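Local coordinates for surface presentation of antigens protein SpaS (Shigella flexneri, PDB 2VT1), which is required for surface presentation and secretion of the invasion plasmid antigens as a type III secretion exporter, of which this chain is part of the cytoplasmic domain, at residues H3-I8 / I20-T25; A15-I20 / E66-V71. All blocks are in the same frame, centred on the assembly; numbering follows the deposited sequence.

Interaction 1: residues H3-I8 / I20-T25; sequences HIAIGI and ISLIET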
ATOM      1  N   HIS B   3       0.381  -5.347 -12.987  1.00 28.57           N
ATOM      2  CA  HIS B   3      -0.407  -4.867 -11.852  1.00 24.95           C
ATOM      3  C   HIS B   3       0.416  -4.855 -10.583  1.00 22.36           C
ATOM      4  O   HIS B   3       1.158  -5.799 -10.306  1.00 20.92           O
ATOM      5  CB  HIS B   3      -1.663  -5.703 -11.654  1.00 23.26           C
ATOM      6  CG  HIS B   3      -2.594  -5.652 -12.817  1.00 22.28           C
ATOM      7  ND1 HIS B   3      -2.764  -6.712 -13.680  1.00 23.76           N
ATOM      8  CD2 HIS B   3      -3.383  -4.655 -13.282  1.00 20.93           C
ATOM      9  CE1 HIS B   3      -3.623  -6.371 -14.623  1.00 22.67           C
ATOM     10  NE2 HIS B   3      -4.021  -5.132 -14.397  1.00 25.38           N
ATOM     11  N   ILE B   4       0.284  -3.760  -9.839  1.00 19.95           N
ATOM     12  CA  ILE B   4       1.040  -3.529  -8.604  1.00 20.10           C
ATOM     13  C   ILE B   4       0.087  -3.123  -7.452  1.00 19.72           C
ATOM     14  O   ILE B   4      -0.859  -2.363  -7.642  1.00 20.29           O
ATOM     15  CB  ILE B   4       2.102  -2.415  -8.793  1.00 19.32           C
ATOM     16  CG1 ILE B   4       3.164  -2.821  -9.817  1.00 19.83           C
ATOM     17  CG2 ILE B   4       2.765  -2.082  -7.469  1.00 21.37           C
ATOM     18  CD1 ILE B   4       3.982  -1.656 -10.337  1.00 13.31           C
ATOM     19  N   ALA B   5       0.334  -3.655  -6.262  1.00 18.55           N
ATOM     20  CA  ALA B   5      -0.385  -3.236  -5.066  1.00 18.94           C
ATOM     21  C   ALA B   5       0.636  -2.996  -3.961  1.00 17.78           C
ATOM     22  O   ALA B   5       1.437  -3.874  -3.661  1.00 18.57           O
ATOM     23  CB  ALA B   5      -1.381  -4.300  -4.646  1.00 18.99           C
ATOM     24  N   ILE B   6       0.624  -1.800  -3.384  1.00 16.64           N
ATOM     25  CA  ILE B   6       1.513  -1.478  -2.260  1.00 15.96           C
ATOM     26  C   ILE B   6       0.638  -1.033  -1.093  1.00 16.24           C
ATOM     27  O   ILE B   6      -0.151  -0.067  -1.181  1.00 15.08           O
ATOM     28  CB  ILE B   6       2.560  -0.359  -2.592  1.00 16.61           C
ATOM     29  CG1 ILE B   6       3.157  -0.516  -4.005  1.00 14.69           C
ATOM     30  CG2 ILE B   6       3.648  -0.283  -1.493  1.00 14.88           C
ATOM     31  CD1 ILE B   6       4.293  -1.550  -4.190  1.00 14.98           C
ATOM     32  N   GLY B   7       0.758  -1.770  -0.002  1.00 15.73           N
ATOM     33  CA  GLY B   7       0.039  -1.465   1.196  1.00 15.78           C
ATOM     34  C   GLY B   7       0.826  -0.432   1.969  1.00 14.75           C
ATOM     35  O   GLY B   7       2.050  -0.503   2.025  1.00 15.15           O
ATOM     36  N   ILE B   8       0.123   0.531   2.553  1.00 15.54           N
ATOM     37  CA  ILE B   8       0.761   1.603   3.319  1.00 15.88           C
ATOM     38  C   ILE B   8       0.147   1.757   4.710  1.00 17.69           C
ATOM     39  O   ILE B   8      -1.059   1.921   4.877  1.00 17.37           O
ATOM     40  CB  ILE B   8       0.694   2.957   2.595  1.00 16.19           C
ATOM     41  CG1 ILE B   8       1.296   2.861   1.199  1.00 17.82           C
ATOM     42  CG2 ILE B   8       1.426   4.019   3.397  1.00 15.23           C
ATOM     43  CD1 ILE B   8       2.773   2.754   1.176  1.00 15.28           C
ATOM     44  N   ILE B  20       5.683   0.368   4.361  1.00 20.20           N
ATOM     45  CA  ILE B  20       5.147  -0.561   3.359  1.00 19.62           C
ATOM     46  C   ILE B  20       4.845  -1.933   3.972  1.00 20.58           C
ATOM     47  O   ILE B  20       5.759  -2.643   4.376  1.00 18.50           O
ATOM     48  CB  ILE B  20       6.125  -0.748   2.174  1.00 19.11           C
ATOM     49  CG1 ILE B  20       6.256   0.561   1.379  1.00 20.06           C
ATOM     50  CG2 ILE B  20       5.656  -1.935   1.280  1.00 14.26           C
ATOM     51  CD1 ILE B  20       7.410   0.591   0.395  1.00 20.41           C
ATOM     52  N   SER B  21       3.561  -2.282   4.016  1.00 21.71           N
ATOM     53  CA  SER B  21       3.059  -3.523   4.622  1.00 23.50           C
ATOM     54  C   SER B  21       2.875  -4.691   3.641  1.00 24.05           C
ATOM     55  O   SER B  21       2.684  -5.833   4.053  1.00 27.86           O
ATOM     56  CB  SER B  21       1.705  -3.251   5.260  1.00 23.62           C
ATOM     57  OG  SER B  21       0.825  -2.639   4.328  1.00 27.18           O
ATOM     58  N   LEU B  22       2.897  -4.406   2.348  1.00 22.94           N
ATOM     59  CA  LEU B  22       2.755  -5.454   1.358  1.00 21.34           C
ATOM     60  C   LEU B  22       3.158  -4.919  -0.004  1.00 19.25           C
ATOM     61  O   LEU B  22       3.002  -3.737  -0.303  1.00 19.43           O
ATOM     62  CB  LEU B  22       1.321  -6.038   1.363  1.00 22.10           C
ATOM     63  CG  LEU B  22       0.127  -5.312   0.718  1.00 18.09           C
ATOM     64  CD1 LEU B  22       0.029  -5.612  -0.768  1.00 16.91           C
ATOM     65  CD2 LEU B  22      -1.158  -5.722   1.393  1.00 19.07           C
ATOM     66  N   ILE B  23       3.730  -5.795  -0.800  1.00 17.62           N
ATOM     67  CA  ILE B  23       3.973  -5.512  -2.197  1.00 18.10           C
ATOM     68  C   ILE B  23       3.604  -6.752  -2.983  1.00 18.51           C
ATOM     69  O   ILE B  23       4.239  -7.793  -2.833  1.00 17.45           O
ATOM     70  CB  ILE B  23       5.440  -5.187  -2.500  1.00 17.78           C
ATOM     71  CG1 ILE B  23       5.930  -3.996  -1.660  1.00 17.94           C
ATOM     72  CG2 ILE B  23       5.602  -4.898  -3.997  1.00 17.26           C
ATOM     73  CD1 ILE B  23       7.327  -3.495  -2.036  1.00 14.26           C
ATOM     74  N   GLU B  24       2.575  -6.640  -3.812  1.00 17.34           N
ATOM     75  CA  GLU B  24       2.182  -7.750  -4.676  1.00 18.87           C
ATOM     76  C   GLU B  24       2.054  -7.244  -6.113  1.00 18.48           C
ATOM     77  O   GLU B  24       1.927  -6.043  -6.343  1.00 17.30           O
ATOM     78  CB  GLU B  24       0.867  -8.380  -4.208  1.00 17.83           C
ATOM     79  CG  GLU B  24       0.876  -8.873  -2.769  1.00 19.32           C
ATOM     80  CD  GLU B  24       1.804 -10.058  -2.531  1.00 26.56           C
ATOM     81  OE1 GLU B  24       2.020 -10.861  -3.466  1.00 30.66           O
ATOM     82  OE2 GLU B  24       2.299 -10.205  -1.394  1.00 28.37           O
ATOM     83  N   THR B  25       2.124  -8.161  -7.074  1.00 17.50           N
ATOM     84  CA  THR B  25       2.063  -7.813  -8.474  1.00 17.96           C
ATOM     85  C   THR B  25       1.092  -8.740  -9.204  1.00 19.38           C
ATOM     86  O   THR B  25       0.753  -9.823  -8.721  1.00 18.08           O
ATOM     87  CB  THR B  25       3.471  -7.940  -9.165  1.00 19.83           C
ATOM     88  OG1 THR B  25       3.912  -9.310  -9.131  1.00 20.97           O
ATOM     89  CG2 THR B  25       4.513  -7.067  -8.480  1.00 18.71           C
TER
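The carbonyl oxygen of Glu24 receives the shortest bond of this antiparallel hairpin, from Ala5 N at 2.9 Å with a nearly straight N-H (161°), and Ile4 CA adds a CA-H...O contact. Glu24 N answers to Ala5 O at 3.0 Å. Toward Ile8 the register slips: Ser21 and Leu22 together face Gly7, a beta bulge. Here Ser21 N reaches Gly7 O at 3.1 Å from above the carbonyl plane. Glycine suits the place because Leu22 CG lies over its backbone, 3.7 Å from Gly7 N, and Ser21 OG crowds its carbonyl carbon. On the isoleucine face, Ile6 spreads two branches. A chi2 of -80° folds CD1 against Ile23 CG2 at 3.6 Å, alongside, whereas CG2, anti to the backbone N, meets Ile20 CG2 at 3.8 Å. Such beta-branched chains suit an extended backbone. Ala29 and Val32 of helix 26-38 pack on Ala5 and Glu24, another protein chain packs on Leu22, and Tyr54 of helix 47-56 packs on Ile4, Ile23 and Thr25. Along Ile6-Ile8 a strand of that other chain pairs antiparallel, extending the sheet, and one of its polar side chains bonds Ser21 OG; on the other side, strand 61-62 adjoins strand 19-25.

Interaction 2: residues A15-I20 / E66-V71; sequences APAPFI and EHLDEV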
ATOM      1  N   ALA B  15       7.764   6.774  13.514  1.00 33.60           N
ATOM      2  CA  ALA B  15       8.617   7.472  12.569  1.00 32.42           C
ATOM      3  C   ALA B  15       7.764   8.340  11.657  1.00 32.43           C
ATOM      4  O   ALA B  15       6.569   8.083  11.480  1.00 31.37           O
ATOM      5  CB  ALA B  15       9.448   6.496  11.761  1.00 32.65           C
ATOM      6  N   PRO B  16       8.378   9.389  11.086  1.00 32.46           N
ATOM      7  CA  PRO B  16       7.666  10.335  10.228  1.00 31.32           C
ATOM      8  C   PRO B  16       7.454   9.785   8.821  1.00 29.52           C
ATOM      9  O   PRO B  16       6.743  10.384   8.022  1.00 30.84           O
ATOM     10  CB  PRO B  16       8.585  11.561  10.216  1.00 31.42           C
ATOM     11  CG  PRO B  16       9.951  11.019  10.455  1.00 32.04           C
ATOM     12  CD  PRO B  16       9.792   9.763  11.281  1.00 31.93           C
ATOM     13  N   ALA B  17       8.055   8.639   8.538  1.00 28.15           N
ATOM     14  CA  ALA B  17       7.901   7.990   7.247  1.00 26.15           C
ATOM     15  C   ALA B  17       6.816   6.928   7.304  1.00 24.56           C
ATOM     16  O   ALA B  17       6.715   6.205   8.300  1.00 23.81           O
ATOM     17  CB  ALA B  17       9.210   7.362   6.829  1.00 26.02           C
ATOM     18  N   PRO B  18       6.002   6.830   6.232  1.00 22.74           N
ATOM     19  CA  PRO B  18       5.038   5.731   6.047  1.00 22.68           C
ATOM     20  C   PRO B  18       5.740   4.379   5.962  1.00 20.69           C
ATOM     21  O   PRO B  18       6.923   4.333   5.726  1.00 21.32           O
ATOM     22  CB  PRO B  18       4.351   6.074   4.710  1.00 22.40           C
ATOM     23  CG  PRO B  18       4.549   7.556   4.543  1.00 22.84           C
ATOM     24  CD  PRO B  18       5.899   7.842   5.167  1.00 23.22           C
ATOM     25  N   PHE B  19       5.009   3.292   6.136  1.00 20.86           N
ATOM     26  CA  PHE B  19       5.602   1.959   6.199  1.00 21.25           C
ATOM     27  C   PHE B  19       4.901   1.053   5.190  1.00 20.52           C
ATOM     28  O   PHE B  19       3.678   1.012   5.141  1.00 20.59           O
ATOM     29  CB  PHE B  19       5.443   1.414   7.623  1.00 22.28           C
ATOM     30  CG  PHE B  19       5.814  -0.041   7.794  1.00 22.60           C
ATOM     31  CD1 PHE B  19       7.047  -0.398   8.297  1.00 21.21           C
ATOM     32  CD2 PHE B  19       4.913  -1.037   7.505  1.00 21.37           C
ATOM     33  CE1 PHE B  19       7.386  -1.718   8.483  1.00 25.71           C
ATOM     34  CE2 PHE B  19       5.250  -2.374   7.687  1.00 25.17           C
ATOM     35  CZ  PHE B  19       6.480  -2.712   8.186  1.00 24.36           C
ATOM     36  N   ILE B  20       5.683   0.368   4.361  1.00 20.20           N
ATOM     37  CA  ILE B  20       5.147  -0.561   3.359  1.00 19.62           C
ATOM     38  C   ILE B  20       4.845  -1.933   3.972  1.00 20.58           C
ATOM     39  O   ILE B  20       5.759  -2.643   4.376  1.00 18.50           O
ATOM     40  CB  ILE B  20       6.125  -0.748   2.174  1.00 19.11           C
ATOM     41  CG1 ILE B  20       6.256   0.561   1.379  1.00 20.06           C
ATOM     42  CG2 ILE B  20       5.656  -1.935   1.280  1.00 14.26           C
ATOM     43  CD1 ILE B  20       7.410   0.591   0.395  1.00 20.41           C
ATOM     44  N   GLU B  66      13.464  10.007   0.294  1.00 30.49           N
ATOM     45  CA  GLU B  66      13.250  10.546  -1.040  1.00 30.05           C
ATOM     46  C   GLU B  66      11.775  10.522  -1.469  1.00 29.05           C
ATOM     47  O   GLU B  66      11.333  11.399  -2.200  1.00 26.02           O
ATOM     48  CB  GLU B  66      14.115   9.777  -2.052  1.00 30.77           C
ATOM     49  N   HIS B  67      11.016   9.525  -1.012  1.00 28.99           N
ATOM     50  CA  HIS B  67       9.647   9.313  -1.516  1.00 27.76           C
ATOM     51  C   HIS B  67       8.605   9.542  -0.437  1.00 26.20           C
ATOM     52  O   HIS B  67       7.415   9.410  -0.680  1.00 24.87           O
ATOM     53  CB  HIS B  67       9.481   7.900  -2.076  1.00 27.59           C
ATOM     54  CG  HIS B  67      10.554   7.506  -3.037  1.00 31.48           C
ATOM     55  ND1 HIS B  67      11.370   6.414  -2.832  1.00 36.07           N
ATOM     56  CD2 HIS B  67      10.965   8.068  -4.200  1.00 34.79           C
ATOM     57  CE1 HIS B  67      12.230   6.313  -3.831  1.00 32.75           C
ATOM     58  NE2 HIS B  67      12.005   7.303  -4.674  1.00 33.15           N
ATOM     59  N   LEU B  68       9.076   9.900   0.744  1.00 23.90           N
ATOM     60  CA  LEU B  68       8.233  10.086   1.906  1.00 24.59           C
ATOM     61  C   LEU B  68       7.028  11.030   1.688  1.00 23.98           C
ATOM     62  O   LEU B  68       5.884  10.679   1.986  1.00 24.00           O
ATOM     63  CB  LEU B  68       9.122  10.629   3.013  1.00 24.98           C
ATOM     64  CG  LEU B  68       8.672  10.503   4.459  1.00 28.10           C
ATOM     65  CD1 LEU B  68       9.749  11.110   5.351  1.00 29.65           C
ATOM     66  CD2 LEU B  68       7.318  11.170   4.683  1.00 28.58           C
ATOM     67  N   ASP B  69       7.292  12.234   1.205  1.00 23.83           N
ATOM     68  CA  ASP B  69       6.246  13.247   0.997  1.00 23.86           C
ATOM     69  C   ASP B  69       5.253  12.870  -0.107  1.00 20.59           C
ATOM     70  O   ASP B  69       4.080  13.187  -0.034  1.00 20.80           O
ATOM     71  CB  ASP B  69       6.890  14.591   0.626  1.00 25.66           C
ATOM     72  CG  ASP B  69       6.985  15.553   1.800  1.00 31.41           C
ATOM     73  OD1 ASP B  69       8.116  15.994   2.106  1.00 39.01           O
ATOM     74  OD2 ASP B  69       5.940  15.870   2.420  1.00 33.15           O
ATOM     75  N   GLU B  70       5.733  12.218  -1.151  1.00 20.81           N
ATOM     76  CA  GLU B  70       4.857  11.769  -2.239  1.00 20.66           C
ATOM     77  C   GLU B  70       3.854  10.741  -1.726  1.00 19.70           C
ATOM     78  O   GLU B  70       2.735  10.660  -2.228  1.00 19.09           O
ATOM     79  CB  GLU B  70       5.682  11.173  -3.383  1.00 21.19           C
ATOM     80  CG  GLU B  70       4.859  10.816  -4.613  1.00 25.65           C
ATOM     81  CD  GLU B  70       5.707  10.403  -5.808  1.00 29.68           C
ATOM     82  OE1 GLU B  70       6.957  10.406  -5.697  1.00 31.28           O
ATOM     83  OE2 GLU B  70       5.115  10.078  -6.864  1.00 30.83           O
ATOM     84  N   VAL B  71       4.261   9.954  -0.726  1.00 18.72           N
ATOM     85  CA  VAL B  71       3.378   8.947  -0.144  1.00 18.06           C
ATOM     86  C   VAL B  71       2.474   9.592   0.890  1.00 16.80           C
ATOM     87  O   VAL B  71       1.285   9.341   0.939  1.00 16.07           O
ATOM     88  CB  VAL B  71       4.173   7.783   0.494  1.00 17.78           C
ATOM     89  CG1 VAL B  71       3.236   6.859   1.239  1.00 17.87           C
ATOM     90  CG2 VAL B  71       4.925   7.003  -0.587  1.00 17.54           C
TER
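Pro18 and Val71 make the tight end of this contact, where the chain leading into strand 19-25 meets the first turn of helix 68-80. The proline ring and the valine slide past each other in opposite directions, and Val71 CG1 touches two ring carbons, Pro18 CG at 3.6 Å and Pro18 CB at 3.7 Å. That methyl stands anti to its own backbone nitrogen (chi1 173°), which carries it to the ring. Leu68, one helical turn earlier and so on the same side of the helix, crosses the proline at about a right angle and sets CD2 3.7 Å from Pro18 CD. Its extended side chain (chi1 -160°, chi2 179°) also brings CG to 3.8 Å from Ala17 CA. The small methyl of Ala17 probably allows this approach to the backbone, with Ala17 CB 4.0 Å from Leu68 CG.

Toward Pro16 the packing thins out. This exposed proline brings its ring no nearer than 5.0 Å, from Pro16 CB to Leu68 CD1, and its main contribution is the carbonyl oxygen, 3.5 Å from Leu68 CD2. The buried end, by contrast, is closed by more of the fold: Phe10 and Val63 also pack on Pro18, and Leu49 of helix 47-56 on Val71.

No hydrogen bond joins the two segments. Pro18 has no backbone N-H to offer, though its backbone is hydrogen-bonded to Val63. The fit therefore rests on shape and on the burial of methyl and ring carbons, consistent with hydrophobic docking of the helix start against the loop.

How the interactions relate
Strand 19-25 links the two contacts: Ile20 belongs to both ranges, and the last part of the hairpin's connecting loop docks on helix 68-80 in interaction 2 and continues into strand 19-25 of interaction 1. Their centres lie 14 Å apart, yet the contacts meet through Ile8. Its CG2 approaches Pro18 CB at 3.8 Å and Val71 CG1 at 4.0 Å, so the same methyl touches a residue from each side of interaction 2. Interaction 1 combines backbone hydrogen bonds with isoleucine packing; interaction 2 has no hydrogen bond across it and rests chiefly on apolar side chains. Together they tie the start of the C-terminal helix to the loop end of the hairpin, beside Ile8.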